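Local coordinates for nucleoprotein (Rift valley fever virus, PDB 3OV9) that forms ring-shaped hexamers and encapsidates the viral genomic RNA, protecting it from nucleases in the nucleocapsid that serves as template for transcription and replication, at residues 167-172 / 198-203; 51-56 / 84-89; 131-136 / 173-178. All coordinates share one frame; numbering follows the deposited sequence.

Contact 1 of 3, residues 167-172 / 198-203; sequences DAHSLY and QPMNAA
M200 sends its chain straight off helix 189-204, CG anti to the backbone N (chi1 -177°), and then bends at chi3 (69°), so that SD, the bend of the chain, faces helix 159-180 and CE turns off across it. H169 also has CG anti to its N, which carries the imidazole out toward the facing helix, where the two side chains run antiparallel, one alongside the other. The sulfur approaches the rim of the imidazole, 74° off the ring normal: M200 SD is 4.0 Å from H169 CD2 and 5.0 Å from the ring centroid. Behind it the methylene follows, with M200 CG 4.1 Å from H169 CD2. The second wall is S170, whose OG lies 3.7 Å from M200 SD and 4.2 Å from M200 CE. The helices stand well apart here, S170 CA and M200 CA being 9.0 Å from each other, and it is the one long thioether that bridges the gap.

The polar atoms of both residues facing the thioether, S170 OG and H169 ND1, have partners elsewhere. S170 OG is hydrogen-bonded to L166 O one turn back in its own helix, and H169 ND1 to M144 O, while the imidazole also meets the ring of F149. The contact joins two long helices of this all-helical orthogonal bundle deep in the chain. Two and three residues on from M200, A202 and A203 line the nitrite pocket.

Since a main-chain carbonyl can only accept, ND1 must be the donor of its bond, which helps to fix the rotation of the ring and leaves its C-H edge for the sulfur. The hydroxyl likewise donates to L166 O, and the sulfur is thus held by sulfur-aromatic and van der Waals contact.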
loop_
_atom_site.group_PDB
_atom_site.type_symbol
_atom_site.label_atom_id
_atom_site.label_comp_id
_atom_site.label_asym_id
_atom_site.label_seq_id
_atom_site.Cartn_x
_atom_site.Cartn_y
_atom_site.Cartn_z
ATOM N N ASP A 167 -37.284 -8.985 0.030
ATOM C CA ASP A 167 -36.526 -8.961 1.284
ATOM C C ASP A 167 -36.107 -10.375 1.694
ATOM O O ASP A 167 -34.952 -10.598 2.070
ATOM C CB ASP A 167 -37.332 -8.299 2.411
ATOM C CG ASP A 167 -37.423 -6.779 2.271
ATOM O OD1 ASP A 167 -36.695 -6.184 1.447
ATOM O OD2 ASP A 167 -38.230 -6.174 3.007
ATOM N N ALA A 168 -37.042 -11.324 1.607
ATOM C CA ALA A 168 -36.765 -12.732 1.907
ATOM C C ALA A 168 -35.660 -13.294 1.013
ATOM O O ALA A 168 -34.746 -13.962 1.496
ATOM C CB ALA A 168 -38.033 -13.572 1.779
ATOM N N HIS A 169 -35.754 -13.013 -0.287
ATOM C CA HIS A 169 -34.741 -13.414 -1.269
ATOM C C HIS A 169 -33.398 -12.739 -0.980
ATOM O O HIS A 169 -32.342 -13.361 -1.121
ATOM C CB HIS A 169 -35.237 -13.085 -2.687
ATOM C CG HIS A 169 -34.233 -13.340 -3.775
ATOM N ND1 HIS A 169 -33.603 -14.554 -3.948
ATOM C CD2 HIS A 169 -33.781 -12.538 -4.768
ATOM C CE1 HIS A 169 -32.794 -14.484 -4.990
ATOM N NE2 HIS A 169 -32.882 -13.271 -5.506
ATOM N N SER A 170 -33.454 -11.476 -0.561
ATOM C CA SER A 170 -32.253 -10.691 -0.255
ATOM C C SER A 170 -31.462 -11.229 0.943
ATOM O O SER A 170 -30.247 -11.011 1.031
ATOM C CB SER A 170 -32.604 -9.215 -0.050
ATOM O OG SER A 170 -33.074 -8.632 -1.257
ATOM N N LEU A 171 -32.141 -11.931 1.853
ATOM C CA LEU A 171 -31.458 -12.589 2.972
ATOM C C LEU A 171 -30.444 -13.600 2.444
ATOM O O LEU A 171 -29.292 -13.614 2.889
ATOM C CB LEU A 171 -32.449 -13.260 3.933
ATOM C CG LEU A 171 -31.851 -13.866 5.214
ATOM C CD1 LEU A 171 -31.473 -12.780 6.220
ATOM C CD2 LEU A 171 -32.803 -14.876 5.846
ATOM N N TYR A 172 -30.874 -14.429 1.488
ATOM C CA TYR A 172 -29.973 -15.357 0.802
ATOM C C TYR A 172 -28.870 -14.635 0.025
ATOM O O TYR A 172 -27.707 -15.035 0.088
ATOM C CB TYR A 172 -30.743 -16.309 -0.129
ATOM C CG TYR A 172 -29.900 -16.828 -1.277
ATOM C CD1 TYR A 172 -29.032 -17.910 -1.104
ATOM C CD2 TYR A 172 -29.951 -16.219 -2.531
ATOM C CE1 TYR A 172 -28.247 -18.378 -2.157
ATOM C CE2 TYR A 172 -29.170 -16.672 -3.583
ATOM C CZ TYR A 172 -28.322 -17.749 -3.394
ATOM O OH TYR A 172 -27.555 -18.193 -4.447
ATOM N N GLN A 198 -28.977 -4.413 -8.321
ATOM C CA GLN A 198 -29.118 -4.031 -9.730
ATOM C C GLN A 198 -29.500 -5.213 -10.647
ATOM O O GLN A 198 -30.492 -5.116 -11.374
ATOM C CB GLN A 198 -27.882 -3.277 -10.242
ATOM C CG GLN A 198 -28.115 -2.507 -11.540
ATOM C CD GLN A 198 -26.975 -1.563 -11.894
ATOM O OE1 GLN A 198 -27.203 -0.479 -12.432
ATOM N NE2 GLN A 198 -25.744 -1.975 -11.607
ATOM N N PRO A 199 -28.736 -6.330 -10.605
ATOM C CA PRO A 199 -29.168 -7.497 -11.389
ATOM C C PRO A 199 -30.470 -8.134 -10.884
ATOM O O PRO A 199 -31.221 -8.696 -11.688
ATOM C CB PRO A 199 -27.993 -8.480 -11.254
ATOM C CG PRO A 199 -27.237 -8.027 -10.065
ATOM C CD PRO A 199 -27.401 -6.543 -10.011
ATOM N N MET A 200 -30.732 -8.038 -9.580
ATOM C CA MET A 200 -31.985 -8.531 -8.996
ATOM C C MET A 200 -33.180 -7.799 -9.607
ATOM O O MET A 200 -34.074 -8.430 -10.170
ATOM C CB MET A 200 -31.986 -8.385 -7.465
ATOM C CG MET A 200 -33.236 -8.949 -6.764
ATOM S SD MET A 200 -33.350 -8.603 -4.988
ATOM C CE MET A 200 -33.624 -6.829 -4.992
ATOM N N ASN A 201 -33.170 -6.469 -9.522
ATOM C CA ASN A 201 -34.275 -5.659 -10.039
ATOM C C ASN A 201 -34.460 -5.767 -11.552
ATOM O O ASN A 201 -35.590 -5.734 -12.040
ATOM C CB ASN A 201 -34.128 -4.197 -9.611
ATOM C CG ASN A 201 -34.390 -3.989 -8.124
ATOM O OD1 ASN A 201 -35.228 -4.666 -7.519
ATOM N ND2 ASN A 201 -33.677 -3.039 -7.531
ATOM N N ALA A 202 -33.356 -5.903 -12.284
ATOM C CA ALA A 202 -33.404 -6.104 -13.734
ATOM C C ALA A 202 -34.206 -7.352 -14.107
ATOM O O ALA A 202 -35.052 -7.305 -15.000
ATOM C CB ALA A 202 -31.993 -6.173 -14.320
ATOM N N ALA A 203 -33.950 -8.459 -13.410
ATOM C CA ALA A 203 -34.674 -9.701 -13.665
ATOM C C ALA A 203 -36.127 -9.616 -13.195
ATOM O O ALA A 203 -37.028 -10.133 -13.860
ATOM C CB ALA A 203 -33.960 -10.884 -13.023
#

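Contact 2 of 3, residues 51-56 / 84-89; sequences EKDAKK and EALINK
D53 of helix 50-63 meets L86 and K89 of helix 77-90 where these two helices pack in the helical N-terminal part of the chain, away from the probable RNA-binding residues; segment 51-56 lies in the region essential for oligomerization. The backbones are nearest at D53 and L86, 7.7 Å between their CA atoms. L86 provides the apolar half: one methyl, L86 CD2, sits over one flat face of the carboxylate, 3.9 Å from D53 CG and about as far from its CB and OD1.

One turn further along, K89 supplies the charge. Its CG is anti to the backbone N (chi1 -170°) and the rest of the chain is extended, which lays it across the aspartate at about a right angle. The resulting salt bridge is long, 3.5 Å from K89 NZ to D53 OD2, but a water fills in for a direct bond, donating to D53 OD2 at 2.7 Å and accepting from K89 NZ at 2.8 Å. K89 NZ also makes a long, weak ion pair with D49 OD2. D53 OD2 is also hydrogen-bonded to Y90 OH, so that helix 77-90 grips this oxygen through two neighbouring residues.

Other residues of 51-56 also pack on a second subunit: A54 and K55 on its F11, E51 on its Q14 and K56 on its W24.

With a lysine, a water and a tyrosine all at OD2, the carboxylate is well pinned and probably stays ionised. The long ammonium separation and the bridging water suggest a partly solvated ion pair, with the leucine methyl packed on the face of its acidic partner.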
loop_
_atom_site.group_PDB
_atom_site.type_symbol
_atom_site.label_atom_id
_atom_site.label_comp_id
_atom_site.label_asym_id
_atom_site.label_seq_id
_atom_site.Cartn_x
_atom_site.Cartn_y
_atom_site.Cartn_z
ATOM N N GLU A 51 -31.825 -29.669 -24.147
ATOM C CA GLU A 51 -32.560 -29.733 -22.881
ATOM C C GLU A 51 -31.788 -30.467 -21.789
ATOM O O GLU A 51 -31.654 -29.959 -20.673
ATOM C CB GLU A 51 -33.942 -30.366 -23.080
ATOM C CG GLU A 51 -34.961 -29.433 -23.729
ATOM C CD GLU A 51 -36.038 -30.175 -24.503
ATOM O OE1 GLU A 51 -35.694 -31.041 -25.336
ATOM O OE2 GLU A 51 -37.232 -29.877 -24.294
ATOM N N LYS A 52 -31.275 -31.653 -22.114
ATOM C CA LYS A 52 -30.487 -32.428 -21.157
ATOM C C LYS A 52 -29.188 -31.700 -20.802
ATOM O O LYS A 52 -28.818 -31.617 -19.626
ATOM C CB LYS A 52 -30.197 -33.834 -21.695
ATOM C CG LYS A 52 -29.540 -34.768 -20.683
ATOM C CD LYS A 52 -29.607 -36.208 -21.157
ATOM C CE LYS A 52 -28.857 -37.135 -20.213
ATOM N NZ LYS A 52 -29.057 -38.562 -20.570
ATOM N N ASP A 53 -28.508 -31.168 -21.818
ATOM C CA ASP A 53 -27.285 -30.391 -21.607
ATOM C C ASP A 53 -27.528 -29.163 -20.728
ATOM O O ASP A 53 -26.700 -28.840 -19.879
ATOM C CB ASP A 53 -26.647 -29.978 -22.942
ATOM C CG ASP A 53 -25.965 -31.136 -23.659
ATOM O OD1 ASP A 53 -25.774 -32.209 -23.045
ATOM O OD2 ASP A 53 -25.611 -30.972 -24.847
ATOM N N ALA A 54 -28.660 -28.486 -20.938
ATOM C CA ALA A 54 -29.029 -27.326 -20.122
ATOM C C ALA A 54 -29.190 -27.691 -18.645
ATOM O O ALA A 54 -28.744 -26.949 -17.769
ATOM C CB ALA A 54 -30.301 -26.674 -20.655
ATOM N N LYS A 55 -29.818 -28.836 -18.380
ATOM C CA LYS A 55 -29.992 -29.317 -17.010
ATOM C C LYS A 55 -28.636 -29.587 -16.359
ATOM O O LYS A 55 -28.406 -29.193 -15.213
ATOM C CB LYS A 55 -30.876 -30.565 -16.972
ATOM C CG LYS A 55 -32.348 -30.304 -17.290
ATOM C CD LYS A 55 -33.222 -31.525 -16.997
ATOM C CE LYS A 55 -33.047 -32.621 -18.033
ATOM N NZ LYS A 55 -33.604 -33.922 -17.565
ATOM N N LYS A 56 -27.740 -30.239 -17.102
ATOM C CA LYS A 56 -26.372 -30.494 -16.637
ATOM C C LYS A 56 -25.662 -29.190 -16.301
ATOM O O LYS A 56 -25.022 -29.077 -15.257
ATOM C CB LYS A 56 -25.552 -31.236 -17.696
ATOM C CG LYS A 56 -25.938 -32.679 -17.911
ATOM C CD LYS A 56 -24.877 -33.399 -18.724
ATOM C CE LYS A 56 -25.380 -34.732 -19.237
ATOM N NZ LYS A 56 -24.358 -35.405 -20.086
ATOM N N GLU A 84 -15.528 -30.313 -20.623
ATOM C CA GLU A 84 -14.741 -29.994 -21.819
ATOM C C GLU A 84 -15.611 -30.024 -23.077
ATOM O O GLU A 84 -15.556 -29.105 -23.898
ATOM C CB GLU A 84 -13.548 -30.954 -21.957
ATOM C CG GLU A 84 -12.775 -30.876 -23.290
ATOM C CD GLU A 84 -11.868 -29.653 -23.418
ATOM O OE1 GLU A 84 -11.796 -28.833 -22.479
ATOM O OE2 GLU A 84 -11.218 -29.515 -24.477
ATOM N N ALA A 85 -16.416 -31.077 -23.212
ATOM C CA ALA A 85 -17.323 -31.227 -24.347
ATOM C C ALA A 85 -18.393 -30.136 -24.367
ATOM O O ALA A 85 -18.738 -29.623 -25.434
ATOM C CB ALA A 85 -17.960 -32.607 -24.343
ATOM N N LEU A 86 -18.903 -29.780 -23.188
ATOM C CA LEU A 86 -19.902 -28.712 -23.065
ATOM C C LEU A 86 -19.343 -27.348 -23.469
ATOM O O LEU A 86 -20.034 -26.558 -24.114
ATOM C CB LEU A 86 -20.476 -28.647 -21.643
ATOM C CG LEU A 86 -21.465 -29.730 -21.199
ATOM C CD1 LEU A 86 -21.769 -29.580 -19.713
ATOM C CD2 LEU A 86 -22.758 -29.711 -22.018
ATOM N N ILE A 87 -18.095 -27.081 -23.091
ATOM C CA ILE A 87 -17.426 -25.833 -23.457
ATOM C C ILE A 87 -17.283 -25.717 -24.973
ATOM O O ILE A 87 -17.602 -24.676 -25.548
ATOM C CB ILE A 87 -16.039 -25.689 -22.780
ATOM C CG1 ILE A 87 -16.194 -25.538 -21.265
ATOM C CG2 ILE A 87 -15.267 -24.490 -23.360
ATOM C CD1 ILE A 87 -14.907 -25.765 -20.488
ATOM N N ASN A 88 -16.813 -26.788 -25.611
ATOM C CA ASN A 88 -16.589 -26.791 -27.059
ATOM C C ASN A 88 -17.877 -26.693 -27.868
ATOM O O ASN A 88 -17.911 -26.033 -28.911
ATOM C CB ASN A 88 -15.800 -28.033 -27.490
ATOM C CG ASN A 88 -14.395 -28.074 -26.907
ATOM O OD1 ASN A 88 -13.849 -29.152 -26.664
ATOM N ND2 ASN A 88 -13.802 -26.904 -26.684
ATOM N N LYS A 89 -18.931 -27.343 -27.377
ATOM C CA LYS A 89 -20.213 -27.397 -28.075
ATOM C C LYS A 89 -21.009 -26.099 -27.940
ATOM O O LYS A 89 -21.625 -25.644 -28.907
ATOM C CB LYS A 89 -21.042 -28.583 -27.576
ATOM C CG LYS A 89 -22.292 -28.883 -28.390
ATOM C CD LYS A 89 -22.962 -30.149 -27.891
ATOM C CE LYS A 89 -24.263 -30.417 -28.620
ATOM N NZ LYS A 89 -24.858 -31.713 -28.193
HETATM O O HOH W 1 -24.195 -33.058 -25.863
#

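Contact 3 of 3, residues 131-136 / 173-178; sequences TTMDGL and LLQFSR
Two helical segments, 131-136 and 173-178, face each other with M133 and Q175 nearest, 8.4 Å between their CA atoms, and M133, L136 and Q175 meet between them. Q175 stands at the centre. Bent at chi2 (-54°), it folds its amide back along its own helix, and the methylene elbow this makes faces the other segment. M133 SD touches that elbow, 3.9 Å from Q175 CG. L136 comes at Q175 from the opposite direction and sets one methyl over the flat of the amide: L136 CD1 is 3.5 Å from Q175 CD, 3.7 Å from its OE1 and 4.0 Å from its NE2. In the orthogonal bundle this is how the short helix 130-136 is laid against the long helix 159-180, whose L173 points away from it and packs on F196 of helix 189-204. The contact runs from buried to open: M133 is enclosed by V128, Y140 and M145, whereas L136 lies at the surface. Q175 NE2 makes a weak hydrogen bond to L171 O, one turn back, which helps to keep the amide folded under the leucine. A second side chain bonds to its own helix two residues on, S177 OG donating to L173 O at 2.7 Å.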
loop_
_atom_site.group_PDB
_atom_site.type_symbol
_atom_site.label_atom_id
_atom_site.label_comp_id
_atom_site.label_asym_id
_atom_site.label_seq_id
_atom_site.Cartn_x
_atom_site.Cartn_y
_atom_site.Cartn_z
ATOM N N THR A 131 -29.369 -25.612 5.269
ATOM C CA THR A 131 -29.161 -25.725 6.718
ATOM C C THR A 131 -28.623 -24.426 7.326
ATOM O O THR A 131 -29.090 -23.988 8.380
ATOM C CB THR A 131 -28.227 -26.913 7.065
ATOM O OG1 THR A 131 -28.756 -28.115 6.497
ATOM C CG2 THR A 131 -28.103 -27.097 8.576
ATOM N N THR A 132 -27.645 -23.817 6.657
ATOM C CA THR A 132 -27.099 -22.526 7.074
ATOM C C THR A 132 -28.185 -21.442 7.046
ATOM O O THR A 132 -28.319 -20.663 7.991
ATOM C CB THR A 132 -25.880 -22.119 6.208
ATOM O OG1 THR A 132 -24.820 -23.064 6.406
ATOM C CG2 THR A 132 -25.374 -20.730 6.576
ATOM N N MET A 133 -28.966 -21.413 5.967
ATOM C CA MET A 133 -30.070 -20.462 5.844
ATOM C C MET A 133 -31.116 -20.628 6.951
ATOM O O MET A 133 -31.668 -19.637 7.435
ATOM C CB MET A 133 -30.731 -20.563 4.466
ATOM C CG MET A 133 -29.864 -20.081 3.301
ATOM S SD MET A 133 -29.212 -18.400 3.439
ATOM C CE MET A 133 -30.703 -17.438 3.725
ATOM N N ASP A 134 -31.368 -21.874 7.351
ATOM C CA ASP A 134 -32.333 -22.189 8.415
ATOM C C ASP A 134 -31.963 -21.607 9.781
ATOM O O ASP A 134 -32.841 -21.345 10.607
ATOM C CB ASP A 134 -32.535 -23.703 8.535
ATOM C CG ASP A 134 -33.347 -24.280 7.390
ATOM O OD1 ASP A 134 -34.030 -23.510 6.678
ATOM O OD2 ASP A 134 -33.309 -25.514 7.208
ATOM N N GLY A 135 -30.665 -21.414 10.011
ATOM C CA GLY A 135 -30.175 -20.810 11.248
ATOM C C GLY A 135 -30.442 -19.319 11.300
ATOM O O GLY A 135 -30.523 -18.727 12.380
ATOM N N LEU A 136 -30.579 -18.715 10.121
ATOM C CA LEU A 136 -30.859 -17.291 9.996
ATOM C C LEU A 136 -32.362 -17.034 9.941
ATOM O O LEU A 136 -32.844 -16.036 10.476
ATOM C CB LEU A 136 -30.167 -16.722 8.757
ATOM C CG LEU A 136 -28.641 -16.876 8.718
ATOM C CD1 LEU A 136 -28.134 -16.822 7.290
ATOM C CD2 LEU A 136 -27.937 -15.837 9.590
ATOM N N LEU A 173 -29.243 -13.591 -0.718
ATOM C CA LEU A 173 -28.294 -12.863 -1.566
ATOM C C LEU A 173 -27.182 -12.220 -0.745
ATOM O O LEU A 173 -26.046 -12.116 -1.208
ATOM C CB LEU A 173 -29.002 -11.806 -2.417
ATOM C CG LEU A 173 -29.869 -12.281 -3.587
ATOM C CD1 LEU A 173 -30.596 -11.095 -4.193
ATOM C CD2 LEU A 173 -29.039 -12.993 -4.645
ATOM N N LEU A 174 -27.526 -11.802 0.470
ATOM C CA LEU A 174 -26.562 -11.250 1.422
ATOM C C LEU A 174 -25.509 -12.286 1.817
ATOM O O LEU A 174 -24.311 -11.992 1.808
ATOM C CB LEU A 174 -27.292 -10.722 2.663
ATOM C CG LEU A 174 -26.487 -10.132 3.828
ATOM C CD1 LEU A 174 -25.711 -8.892 3.404
ATOM C CD2 LEU A 174 -27.415 -9.810 4.992
ATOM N N GLN A 175 -25.964 -13.492 2.152
ATOM C CA GLN A 175 -25.073 -14.578 2.565
ATOM C C GLN A 175 -24.249 -15.089 1.390
ATOM O O GLN A 175 -23.033 -15.249 1.499
ATOM C CB GLN A 175 -25.863 -15.740 3.185
ATOM C CG GLN A 175 -26.961 -15.337 4.165
ATOM C CD GLN A 175 -26.474 -14.432 5.284
ATOM O OE1 GLN A 175 -25.472 -14.716 5.947
ATOM N NE2 GLN A 175 -27.194 -13.336 5.507
ATOM N N PHE A 176 -24.930 -15.330 0.269
ATOM C CA PHE A 176 -24.322 -15.857 -0.951
ATOM C C PHE A 176 -23.197 -14.963 -1.472
ATOM O O PHE A 176 -22.112 -15.452 -1.789
ATOM C CB PHE A 176 -25.406 -16.044 -2.020
ATOM C CG PHE A 176 -24.926 -16.698 -3.289
ATOM C CD1 PHE A 176 -24.630 -18.059 -3.322
ATOM C CD2 PHE A 176 -24.801 -15.956 -4.459
ATOM C CE1 PHE A 176 -24.202 -18.666 -4.501
ATOM C CE2 PHE A 176 -24.372 -16.552 -5.642
ATOM C CZ PHE A 176 -24.072 -17.911 -5.663
ATOM N N SER A 177 -23.460 -13.658 -1.538
ATOM C CA SER A 177 -22.495 -12.680 -2.047
ATOM C C SER A 177 -21.233 -12.589 -1.192
ATOM O O SER A 177 -20.150 -12.320 -1.712
ATOM C CB SER A 177 -23.134 -11.296 -2.164
ATOM O OG SER A 177 -24.220 -11.312 -3.075
ATOM N N ARG A 178 -21.383 -12.807 0.111
ATOM C CA ARG A 178 -20.252 -12.773 1.038
ATOM C C ARG A 178 -19.431 -14.064 1.012
ATOM O O ARG A 178 -18.216 -14.033 1.213
ATOM C CB ARG A 178 -20.720 -12.454 2.462
ATOM C CG ARG A 178 -21.115 -10.995 2.670
ATOM C CD ARG A 178 -20.904 -10.557 4.113
ATOM N NE ARG A 178 -22.071 -10.801 4.957
ATOM C CZ ARG A 178 -22.802 -9.849 5.533
ATOM N NH1 ARG A 178 -22.494 -8.567 5.372
ATOM N NH2 ARG A 178 -23.844 -10.180 6.283
#

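From the N terminus, contact 2 comes first: it closes a loop of 27 residues, which holds helix 68-71, before either of the others opens. Contact 3 then opens at 131-136, contact 1 at 167-172, and they cross, since 173-178 shuts the loop of contact 3 before 198-203 shuts that of contact 1. Both use consecutive turns of helix 159-180, tying it to helices 130-136 and 189-204. They touch directly: M133 CE lies 3.7 Å from Y172 CA, and M200 SD 3.8 Å from L173 CD1. Contact 2 stays separate, its nearest atoms about 15 Å from those of either, and joins helices 50-63 and 77-90 instead.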